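Local coordinates for TraM protein (Plasmid R64, PDB 3WZ3) that probably serves as an inner-membrane component of a plasmid conjugation apparatus related to type IVB secretion systems, here represented by its periplasmic part, at residues F114-Q119 / M130-M135; N8-F13 / W90-P95; M66-T71 / M98-Q103. All coordinates share one frame; numbering follows the deposited sequence.

Contact 1 of 3, residues F114-Q119 / M130-M135; sequences FEITIQ and MEIRQM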
loop_
_atom_site.group_PDB
_atom_site.type_symbol
_atom_site.label_atom_id
_atom_site.label_comp_id
_atom_site.label_asym_id
_atom_site.label_seq_id
_atom_site.Cartn_x
_atom_site.Cartn_y
_atom_site.Cartn_z
ATOM N N PHE A 114 -4.065 -7.735 1.510
ATOM C CA PHE A 114 -3.899 -6.487 2.248
ATOM C C PHE A 114 -5.210 -5.829 2.623
ATOM O O PHE A 114 -6.089 -5.672 1.775
ATOM C CB PHE A 114 -3.088 -5.488 1.433
ATOM C CG PHE A 114 -1.610 -5.664 1.564
ATOM C CD1 PHE A 114 -0.965 -6.719 0.946
ATOM C CD2 PHE A 114 -0.866 -4.778 2.318
ATOM C CE1 PHE A 114 0.405 -6.881 1.065
ATOM C CE2 PHE A 114 0.510 -4.935 2.455
ATOM C CZ PHE A 114 1.144 -5.994 1.828
ATOM N N GLU A 115 -5.330 -5.446 3.876
ATOM C CA GLU A 115 -6.469 -4.638 4.317
ATOM C C GLU A 115 -6.014 -3.193 4.426
ATOM O O GLU A 115 -4.977 -2.909 5.033
ATOM C CB GLU A 115 -7.016 -5.137 5.648
ATOM C CG GLU A 115 -8.223 -4.339 6.113
ATOM C CD GLU A 115 -8.720 -4.822 7.428
ATOM O OE1 GLU A 115 -8.907 -3.989 8.347
ATOM O OE2 GLU A 115 -8.899 -6.052 7.568
ATOM N N ILE A 116 -6.786 -2.297 3.831
ATOM C CA ILE A 116 -6.489 -0.883 3.737
ATOM C C ILE A 116 -7.713 -0.114 4.227
ATOM O O ILE A 116 -8.814 -0.338 3.718
ATOM C CB ILE A 116 -6.262 -0.520 2.239
ATOM C CG1 ILE A 116 -5.108 -1.350 1.668
ATOM C CG2 ILE A 116 -6.021 0.972 2.062
ATOM C CD1 ILE A 116 -3.851 -1.050 2.334
ATOM N N THR A 117 -7.557 0.759 5.216
ATOM C CA THR A 117 -8.624 1.685 5.568
ATOM C C THR A 117 -8.244 3.078 5.084
ATOM O O THR A 117 -7.170 3.603 5.431
ATOM C CB THR A 117 -8.949 1.715 7.056
ATOM O OG1 THR A 117 -9.472 0.439 7.459
ATOM C CG2 THR A 117 -10.037 2.746 7.325
ATOM N N ILE A 118 -9.113 3.644 4.259
ATOM C CA ILE A 118 -8.930 4.957 3.658
ATOM C C ILE A 118 -9.887 5.908 4.344
ATOM O O ILE A 118 -11.073 5.587 4.514
ATOM C CB ILE A 118 -9.244 4.905 2.163
ATOM C CG1 ILE A 118 -8.225 4.017 1.459
ATOM C CG2 ILE A 118 -9.225 6.321 1.557
ATOM C CD1 ILE A 118 -8.607 3.634 0.043
ATOM N N GLN A 119 -9.394 7.062 4.776
ATOM C CA GLN A 119 -10.268 8.080 5.354
ATOM C C GLN A 119 -10.269 9.342 4.501
ATOM O O GLN A 119 -9.309 9.630 3.797
ATOM C CB GLN A 119 -9.851 8.429 6.789
ATOM C CG GLN A 119 -8.482 9.110 6.890
ATOM C CD GLN A 119 -8.021 9.277 8.335
ATOM O OE1 GLN A 119 -8.706 8.866 9.274
ATOM N NE2 GLN A 119 -6.861 9.882 8.520
HETATM N N MSE A 130 -8.171 12.073 0.223
HETATM C CA MSE A 130 -8.119 10.767 0.875
HETATM C C MSE A 130 -6.715 10.440 1.351
HETATM O O MSE A 130 -5.726 10.946 0.803
HETATM C CB MSE A 130 -8.542 9.683 -0.116
HETATM C CG MSE A 130 -10.037 9.712 -0.423
HETATM SE SE MSE A 130 -10.604 8.330 -1.705
HETATM C CE MSE A 130 -9.983 9.182 -3.331
ATOM N N GLU A 131 -6.632 9.546 2.329
ATOM C CA GLU A 131 -5.350 8.965 2.724
ATOM C C GLU A 131 -5.592 7.639 3.421
ATOM O O GLU A 131 -6.645 7.419 4.039
ATOM C CB GLU A 131 -4.569 9.923 3.637
ATOM C CG GLU A 131 -5.146 10.044 5.009
ATOM C CD GLU A 131 -4.549 11.172 5.832
ATOM O OE1 GLU A 131 -3.604 11.848 5.351
ATOM O OE2 GLU A 131 -5.021 11.387 6.973
ATOM N N ILE A 132 -4.621 6.743 3.326
ATOM C CA ILE A 132 -4.692 5.463 4.005
ATOM C C ILE A 132 -4.287 5.624 5.463
ATOM O O ILE A 132 -3.144 5.998 5.764
ATOM C CB ILE A 132 -3.740 4.470 3.317
ATOM C CG1 ILE A 132 -4.222 4.204 1.884
ATOM C CG2 ILE A 132 -3.641 3.190 4.143
ATOM C CD1 ILE A 132 -3.207 3.438 1.016
ATOM N N ARG A 133 -5.205 5.327 6.377
ATOM C CA ARG A 133 -4.899 5.455 7.802
ATOM C C ARG A 133 -4.495 4.161 8.470
ATOM O O ARG A 133 -3.981 4.185 9.592
ATOM C CB ARG A 133 -6.058 6.075 8.576
ATOM C CG ARG A 133 -7.319 5.261 8.488
ATOM C CD ARG A 133 -8.387 5.760 9.472
ATOM N NE ARG A 133 -8.118 5.344 10.835
ATOM C CZ ARG A 133 -7.892 6.185 11.840
ATOM N NH1 ARG A 133 -7.906 7.498 11.627
ATOM N NH2 ARG A 133 -7.642 5.713 13.056
ATOM N N GLN A 134 -4.697 3.037 7.785
ATOM C CA GLN A 134 -4.286 1.734 8.308
ATOM C C GLN A 134 -4.025 0.778 7.172
ATOM O O GLN A 134 -4.798 0.731 6.221
ATOM C CB GLN A 134 -5.347 1.141 9.244
ATOM C CG GLN A 134 -4.828 -0.094 9.998
ATOM C CD GLN A 134 -5.761 -0.561 11.082
ATOM O OE1 GLN A 134 -5.361 -0.721 12.237
ATOM N NE2 GLN A 134 -6.998 -0.804 10.722
HETATM N N MSE A 135 -2.920 0.036 7.272
HETATM C CA MSE A 135 -2.534 -0.983 6.290
HETATM C C MSE A 135 -2.112 -2.223 7.054
HETATM O O MSE A 135 -1.254 -2.147 7.947
HETATM C CB MSE A 135 -1.367 -0.519 5.422
HETATM C CG MSE A 135 -0.877 -1.594 4.482
HETATM SE SE MSE A 135 0.445 -0.934 3.172
HETATM C CE MSE A 135 -0.725 -0.282 1.772
HETATM O O HOH W 1 -7.894 -1.468 8.238
#

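Contact 2 of 3, residues N8-F13 / W90-P95; sequences NDAMAF and WTFQYP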
loop_
_atom_site.group_PDB
_atom_site.type_symbol
_atom_site.label_atom_id
_atom_site.label_comp_id
_atom_site.label_asym_id
_atom_site.label_seq_id
_atom_site.Cartn_x
_atom_site.Cartn_y
_atom_site.Cartn_z
ATOM N N ASN A 8 -16.187 3.480 -5.223
ATOM C CA ASN A 8 -15.323 3.106 -6.334
ATOM C C ASN A 8 -14.087 3.997 -6.474
ATOM O O ASN A 8 -13.002 3.509 -6.790
ATOM C CB ASN A 8 -16.095 3.001 -7.651
ATOM C CG ASN A 8 -16.362 1.566 -8.034
ATOM O OD1 ASN A 8 -15.979 1.121 -9.121
ATOM N ND2 ASN A 8 -16.981 0.812 -7.123
ATOM N N ASP A 9 -14.240 5.298 -6.243
ATOM C CA ASP A 9 -13.100 6.195 -6.226
ATOM C C ASP A 9 -12.103 5.792 -5.142
ATOM O O ASP A 9 -10.882 5.788 -5.362
ATOM C CB ASP A 9 -13.583 7.626 -5.981
ATOM C CG ASP A 9 -14.427 8.170 -7.132
ATOM O OD1 ASP A 9 -14.083 7.904 -8.306
ATOM O OD2 ASP A 9 -15.432 8.865 -6.859
ATOM N N ALA A 10 -12.628 5.464 -3.965
ATOM C CA ALA A 10 -11.748 5.053 -2.867
ATOM C C ALA A 10 -11.071 3.719 -3.176
ATOM O O ALA A 10 -9.876 3.543 -2.901
ATOM C CB ALA A 10 -12.504 5.035 -1.538
HETATM N N MSE A 11 -11.805 2.779 -3.765
HETATM C CA MSE A 11 -11.170 1.503 -4.094
HETATM C C MSE A 11 -9.998 1.675 -5.057
HETATM O O MSE A 11 -8.947 1.033 -4.891
HETATM C CB MSE A 11 -12.174 0.502 -4.661
HETATM C CG MSE A 11 -11.619 -0.904 -4.590
HETATM SE SE MSE A 11 -12.929 -2.239 -5.056
HETATM C CE MSE A 11 -13.119 -1.773 -6.918
ATOM N N ALA A 12 -10.187 2.523 -6.072
ATOM C CA ALA A 12 -9.129 2.822 -7.034
ATOM C C ALA A 12 -7.922 3.501 -6.357
ATOM O O ALA A 12 -6.781 3.185 -6.664
ATOM C CB ALA A 12 -9.672 3.698 -8.150
ATOM N N PHE A 13 -8.172 4.417 -5.423
ATOM C CA PHE A 13 -7.093 5.073 -4.679
ATOM C C PHE A 13 -6.248 4.013 -3.961
ATOM O O PHE A 13 -5.026 4.049 -3.996
ATOM C CB PHE A 13 -7.715 6.051 -3.676
ATOM C CG PHE A 13 -6.722 6.823 -2.863
ATOM C CD1 PHE A 13 -6.244 8.052 -3.314
ATOM C CD2 PHE A 13 -6.305 6.369 -1.621
ATOM C CE1 PHE A 13 -5.354 8.784 -2.560
ATOM C CE2 PHE A 13 -5.402 7.103 -0.863
ATOM C CZ PHE A 13 -4.923 8.323 -1.341
ATOM N N TRP A 90 -13.528 4.053 4.442
ATOM C CA TRP A 90 -13.839 2.806 3.764
ATOM C C TRP A 90 -12.728 1.817 4.106
ATOM O O TRP A 90 -11.546 2.190 4.121
ATOM C CB TRP A 90 -13.821 2.951 2.249
ATOM C CG TRP A 90 -14.665 4.013 1.633
ATOM C CD1 TRP A 90 -15.907 3.847 1.053
ATOM C CD2 TRP A 90 -14.318 5.392 1.435
ATOM N NE1 TRP A 90 -16.345 5.050 0.526
ATOM C CE2 TRP A 90 -15.385 6.003 0.758
ATOM C CE3 TRP A 90 -13.208 6.173 1.780
ATOM C CZ2 TRP A 90 -15.371 7.340 0.402
ATOM C CZ3 TRP A 90 -13.206 7.510 1.427
ATOM C CH2 TRP A 90 -14.281 8.076 0.745
ATOM N N THR A 91 -13.086 0.566 4.373
ATOM C CA THR A 91 -12.099 -0.500 4.562
ATOM C C THR A 91 -12.220 -1.502 3.421
ATOM O O THR A 91 -13.297 -2.063 3.184
ATOM C CB THR A 91 -12.317 -1.197 5.907
ATOM O OG1 THR A 91 -12.137 -0.257 6.976
ATOM C CG2 THR A 91 -11.350 -2.383 6.080
ATOM N N PHE A 92 -11.108 -1.737 2.727
ATOM C CA PHE A 92 -11.038 -2.641 1.589
ATOM C C PHE A 92 -10.056 -3.759 1.862
ATOM O O PHE A 92 -9.115 -3.602 2.634
ATOM C CB PHE A 92 -10.536 -1.908 0.327
ATOM C CG PHE A 92 -11.467 -0.832 -0.177
ATOM C CD1 PHE A 92 -12.552 -1.145 -0.980
ATOM C CD2 PHE A 92 -11.250 0.487 0.153
ATOM C CE1 PHE A 92 -13.407 -0.140 -1.441
ATOM C CE2 PHE A 92 -12.088 1.479 -0.300
ATOM C CZ PHE A 92 -13.172 1.164 -1.091
ATOM N N GLN A 93 -10.224 -4.874 1.171
ATOM C CA GLN A 93 -9.197 -5.910 1.131
ATOM C C GLN A 93 -8.853 -6.241 -0.306
ATOM O O GLN A 93 -9.739 -6.325 -1.156
ATOM C CB GLN A 93 -9.651 -7.166 1.888
ATOM C CG GLN A 93 -9.529 -7.023 3.418
ATOM C CD GLN A 93 -9.979 -8.249 4.161
ATOM O OE1 GLN A 93 -10.386 -9.233 3.547
ATOM N NE2 GLN A 93 -9.950 -8.191 5.487
ATOM N N TYR A 94 -7.558 -6.401 -0.583
ATOM C CA TYR A 94 -7.068 -6.716 -1.924
ATOM C C TYR A 94 -6.071 -7.862 -1.868
ATOM O O TYR A 94 -5.163 -7.830 -1.055
ATOM C CB TYR A 94 -6.288 -5.526 -2.510
ATOM C CG TYR A 94 -6.964 -4.177 -2.529
ATOM C CD1 TYR A 94 -6.959 -3.380 -1.398
ATOM C CD2 TYR A 94 -7.513 -3.655 -3.709
ATOM C CE1 TYR A 94 -7.521 -2.111 -1.407
ATOM C CE2 TYR A 94 -8.063 -2.380 -3.730
ATOM C CZ TYR A 94 -8.068 -1.630 -2.576
ATOM O OH TYR A 94 -8.616 -0.361 -2.579
ATOM N N PRO A 95 -6.187 -8.835 -2.773
ATOM C CA PRO A 95 -5.095 -9.811 -2.938
ATOM C C PRO A 95 -3.866 -9.098 -3.509
ATOM O O PRO A 95 -4.033 -8.243 -4.381
ATOM C CB PRO A 95 -5.649 -10.801 -3.980
ATOM C CG PRO A 95 -7.090 -10.440 -4.200
ATOM C CD PRO A 95 -7.276 -9.032 -3.745
#

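Contact 3 of 3, residues M66-T71 / M98-Q103; sequences MNLTAT and MRLVGQ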
loop_
_atom_site.group_PDB
_atom_site.type_symbol
_atom_site.label_atom_id
_atom_site.label_comp_id
_atom_site.label_asym_id
_atom_site.label_seq_id
_atom_site.Cartn_x
_atom_site.Cartn_y
_atom_site.Cartn_z
HETATM N N MSE A 66 18.062 -6.420 -5.760
HETATM C CA MSE A 66 16.871 -6.968 -6.365
HETATM C C MSE A 66 15.776 -5.918 -6.419
HETATM O O MSE A 66 15.696 -5.039 -5.554
HETATM C CB MSE A 66 16.376 -8.177 -5.570
HETATM C CG MSE A 66 17.308 -9.397 -5.652
HETATM SE SE MSE A 66 16.495 -10.931 -4.756
HETATM C CE MSE A 66 17.680 -12.338 -5.397
ATOM N N ASN A 67 14.952 -6.005 -7.450
ATOM C CA ASN A 67 13.764 -5.180 -7.522
ATOM C C ASN A 67 12.631 -5.920 -6.836
ATOM O O ASN A 67 12.665 -7.143 -6.737
ATOM C CB ASN A 67 13.378 -4.932 -8.977
ATOM C CG ASN A 67 14.383 -4.054 -9.711
ATOM O OD1 ASN A 67 15.119 -3.301 -9.101
ATOM N ND2 ASN A 67 14.384 -4.137 -11.034
ATOM N N LEU A 68 11.633 -5.182 -6.363
ATOM C CA LEU A 68 10.395 -5.793 -5.886
ATOM C C LEU A 68 9.322 -5.551 -6.925
ATOM O O LEU A 68 9.147 -4.419 -7.381
ATOM C CB LEU A 68 9.952 -5.162 -4.572
ATOM C CG LEU A 68 8.695 -5.787 -3.952
ATOM C CD1 LEU A 68 8.949 -7.226 -3.505
ATOM C CD2 LEU A 68 8.229 -4.959 -2.755
ATOM N N THR A 69 8.616 -6.611 -7.309
ATOM C CA THR A 69 7.511 -6.510 -8.245
ATOM C C THR A 69 6.254 -7.007 -7.552
ATOM O O THR A 69 6.322 -7.868 -6.686
ATOM C CB THR A 69 7.789 -7.334 -9.513
ATOM O OG1 THR A 69 7.813 -8.723 -9.178
ATOM C CG2 THR A 69 9.152 -6.940 -10.097
ATOM N N ALA A 70 5.110 -6.447 -7.916
ATOM C CA ALA A 70 3.860 -6.883 -7.303
ATOM C C ALA A 70 2.679 -6.652 -8.208
ATOM O O ALA A 70 2.648 -5.677 -8.972
ATOM C CB ALA A 70 3.625 -6.141 -5.978
ATOM N N THR A 71 1.693 -7.531 -8.061
ATOM C CA THR A 71 0.437 -7.403 -8.782
ATOM C C THR A 71 -0.699 -7.423 -7.771
ATOM O O THR A 71 -0.759 -8.308 -6.923
ATOM C CB THR A 71 0.245 -8.547 -9.783
ATOM O OG1 THR A 71 1.285 -8.503 -10.774
ATOM C CG2 THR A 71 -1.105 -8.402 -10.485
HETATM N N MSE A 98 3.622 -10.681 -4.604
HETATM C CA MSE A 98 4.852 -9.922 -4.836
HETATM C C MSE A 98 6.073 -10.813 -4.876
HETATM O O MSE A 98 6.074 -11.920 -4.343
HETATM C CB MSE A 98 5.014 -8.807 -3.794
HETATM C CG MSE A 98 5.279 -9.274 -2.385
HETATM SE SE MSE A 98 5.424 -7.789 -1.087
HETATM C CE MSE A 98 3.558 -7.284 -1.021
ATOM N N ARG A 99 7.120 -10.322 -5.517
ATOM C CA ARG A 99 8.303 -11.146 -5.721
ATOM C C ARG A 99 9.550 -10.294 -5.826
ATOM O O ARG A 99 9.552 -9.289 -6.528
ATOM C CB ARG A 99 8.148 -11.985 -6.997
ATOM C CG ARG A 99 9.235 -13.045 -7.124
ATOM C CD ARG A 99 9.024 -13.904 -8.346
ATOM N NE ARG A 99 9.788 -15.142 -8.230
ATOM C CZ ARG A 99 9.628 -16.196 -9.019
ATOM N NH1 ARG A 99 8.719 -16.171 -9.985
ATOM N NH2 ARG A 99 10.376 -17.275 -8.834
ATOM N N LEU A 100 10.606 -10.704 -5.132
ATOM C CA LEU A 100 11.916 -10.075 -5.284
ATOM C C LEU A 100 12.624 -10.694 -6.482
ATOM O O LEU A 100 12.753 -11.916 -6.557
ATOM C CB LEU A 100 12.725 -10.232 -3.992
ATOM C CG LEU A 100 12.216 -9.366 -2.838
ATOM C CD1 LEU A 100 12.676 -9.901 -1.469
ATOM C CD2 LEU A 100 12.650 -7.921 -3.056
ATOM N N VAL A 101 13.047 -9.850 -7.416
ATOM C CA VAL A 101 13.615 -10.305 -8.680
ATOM C C VAL A 101 14.956 -9.635 -8.948
ATOM O O VAL A 101 15.049 -8.415 -8.989
ATOM C CB VAL A 101 12.659 -10.022 -9.848
ATOM C CG1 VAL A 101 13.300 -10.417 -11.178
ATOM C CG2 VAL A 101 11.345 -10.764 -9.638
ATOM N N GLY A 102 15.989 -10.447 -9.144
ATOM C CA GLY A 102 17.312 -9.935 -9.444
ATOM C C GLY A 102 17.670 -10.238 -10.884
ATOM O O GLY A 102 16.857 -10.790 -11.626
ATOM N N GLN A 103 18.892 -9.879 -11.271
ATOM C CA GLN A 103 19.370 -10.131 -12.622
ATOM C C GLN A 103 19.620 -11.613 -12.838
ATOM O O GLN A 103 19.253 -12.162 -13.874
ATOM C CB GLN A 103 20.652 -9.344 -12.898
ATOM C CG GLN A 103 20.503 -7.836 -12.772
ATOM C CD GLN A 103 21.762 -7.095 -13.185
ATOM O OE1 GLN A 103 22.520 -7.563 -14.039
ATOM N NE2 GLN A 103 21.995 -5.934 -12.575
#

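Contact 1 of 3, residues F114-Q119 / M130-M135
Gln119 bridges two side chains of the facing strand: its NE2 donates a hydrogen bond to Glu131 OE2 at 2.8 Å, and its OE1 accepts one from Arg133 NH1, also at 2.8 Å. The first bond lies near the amide plane and uses the anti lone pair of the carboxylate oxygen. The second is fairly straight at the hydrogen (164°) and leaves Arg133 within the guanidinium plane, though it is tilted from the Gln119 amide plane. Both ends of the amide are thus fixed. CG of Gln119 sits between its backbone N and carbonyl carbon (chi1 66°), swinging the amide across toward 130-135. Farther along this face, a water joins Glu115 OE1, Thr117 OG1 and Gln134 NE2; Thr117 OG1 is also hydrogen-bonded to Thr91 OG1 of strand 88-101. On the opposite face Ile132 CG1 rests against Ile116 CG2 at 3.7 Å, and selenomethionine Met135 lays CG at the edge of the Phe114 ring, 3.8 Å from CD2. A classic beta bulge shifts the register by one between Thr117 and Ile118, with Arg133 and Gln134 both facing Thr117: Arg133 N bonds Thr117 O at 2.8 Å, while Gln134 N reaches the same oxygen only weakly. Salt bridges run from Lys126 to Glu131 and from Arg138 to Glu115. Strand 88-101 flanks 114-119 through backbone bonds, and helix 7-22 packs on the apolar face, touching Ile118, Met130, Ile132 and Met135.

Contact 2 of 3, residues N8-F13 / W90-P95
Ala10 and Met11 press helix 7-22 onto the aromatic side chains Trp90, Phe92 and Tyr94 of strand 88-101, a helix-on-sheet packing consistent with the NTF2-like fold to which this family is assigned. The axes of the two short segments approach to 9.4 Å. Packing is tight at the Ala10 end. Its CB stands over one face of the Trp90 indole, 3.6 Å from the centroid of the six-membered ring and only 17° off the normal, a CH-pi contact. Two residues on, on the same face of the strand, Phe92 offers a face to the helix backbone: Met11 CA lies 3.9 Å from the ring centroid, displaced toward the rim, while Met11 CB meets CE1 at 3.5 Å. All three aromatic residues are buried, as is Ala10, and Trp90 and Phe92 also touch Leu77 of strand 67-82.

The Met11 side is looser. This selenomethionine is partly exposed. With CG anti to the backbone N (chi1 -162°), its chain crosses Phe92 at about a right angle, bringing CG near both Phe92 and Tyr94, yet SE stands 5.1 Å from the Phe92 centroid, an oblique Met-aromatic contact, and the chain bends about its CG-SE bond so that its end turns off from the strand. Thr91 and Gln93 project to the other face of the sheet, where they meet Thr117 and Glu115. One polar bond joins the segments: Tyr94 OH donates to Met11 O at 2.7 Å, in the carbonyl plane and on a lone pair, with a C=O...O angle of 119°.

Contact 3 of 3, residues M66-T71 / M98-Q103
Peptide groups are the flat units that meet between Asn67 and Val101 and between Thr69 and Arg99, joined by N-H...O=C bonds. Val101 N reaches Asn67 O at 2.8 Å, almost straight at the hydrogen (171°) and nearly in line with the carbonyl, whereas Asn67 N, returning a bond to Val101 O, is tilted from the plane of that carbonyl; Thr69 and Arg99 repeat the exchange. Two other flat groups look elsewhere: the Asn67 amide accepts from Phe26 N through OD1, and the extended Arg99 chain carries NE to Lys107 O. The face bearing Leu68, Ala70, Met98 and Leu100 is apolar. A trans first torsion of Leu68 (chi1 -177°) carries CD1 across to Leu100 CD2 at 3.8 Å. Ala70 CB meets Met98 CB at 3.7 Å, and these two residues stand closer, 4.0 Å from CA to CA, than Leu68 and Leu100. At the end of the ladder the extended selenomethionine Met66 passes Gly102, with CG 3.8 Å from Gly102 CA, and its SE reaches Leu100 CB. Phe22 of helix 7-22 lies on Leu68, Ala70 and Met98, while helix 57-64 touches Leu68 and Leu100. The whole is an antiparallel ladder of regular register, far from the turn of the hairpin formed by strands 67-82 and 88-101, with one sheet face under helices, consistent with an NTF2-like fold.

All three contacts belong to one antiparallel sheet and the helices on it. Contact 2 is the buried one, aromatic in character and with a single hydrogen bond, joining a helix to the sheet. Contacts 1 and 3 are partly buried strand pairings at opposite sides of the chain's centre, each including an outermost strand of this sheet. Contact 1 is interrupted by a bulge and carries a polar side-chain network; contact 3 keeps regular register and relies mainly on backbone bonds and aliphatic packing. Strand 88-101 serves contacts 2 and 3, and it adjoins 114-119 of contact 1, where Phe114 N probably bonds Tyr94 O and the Phe114 ring packs on Met98.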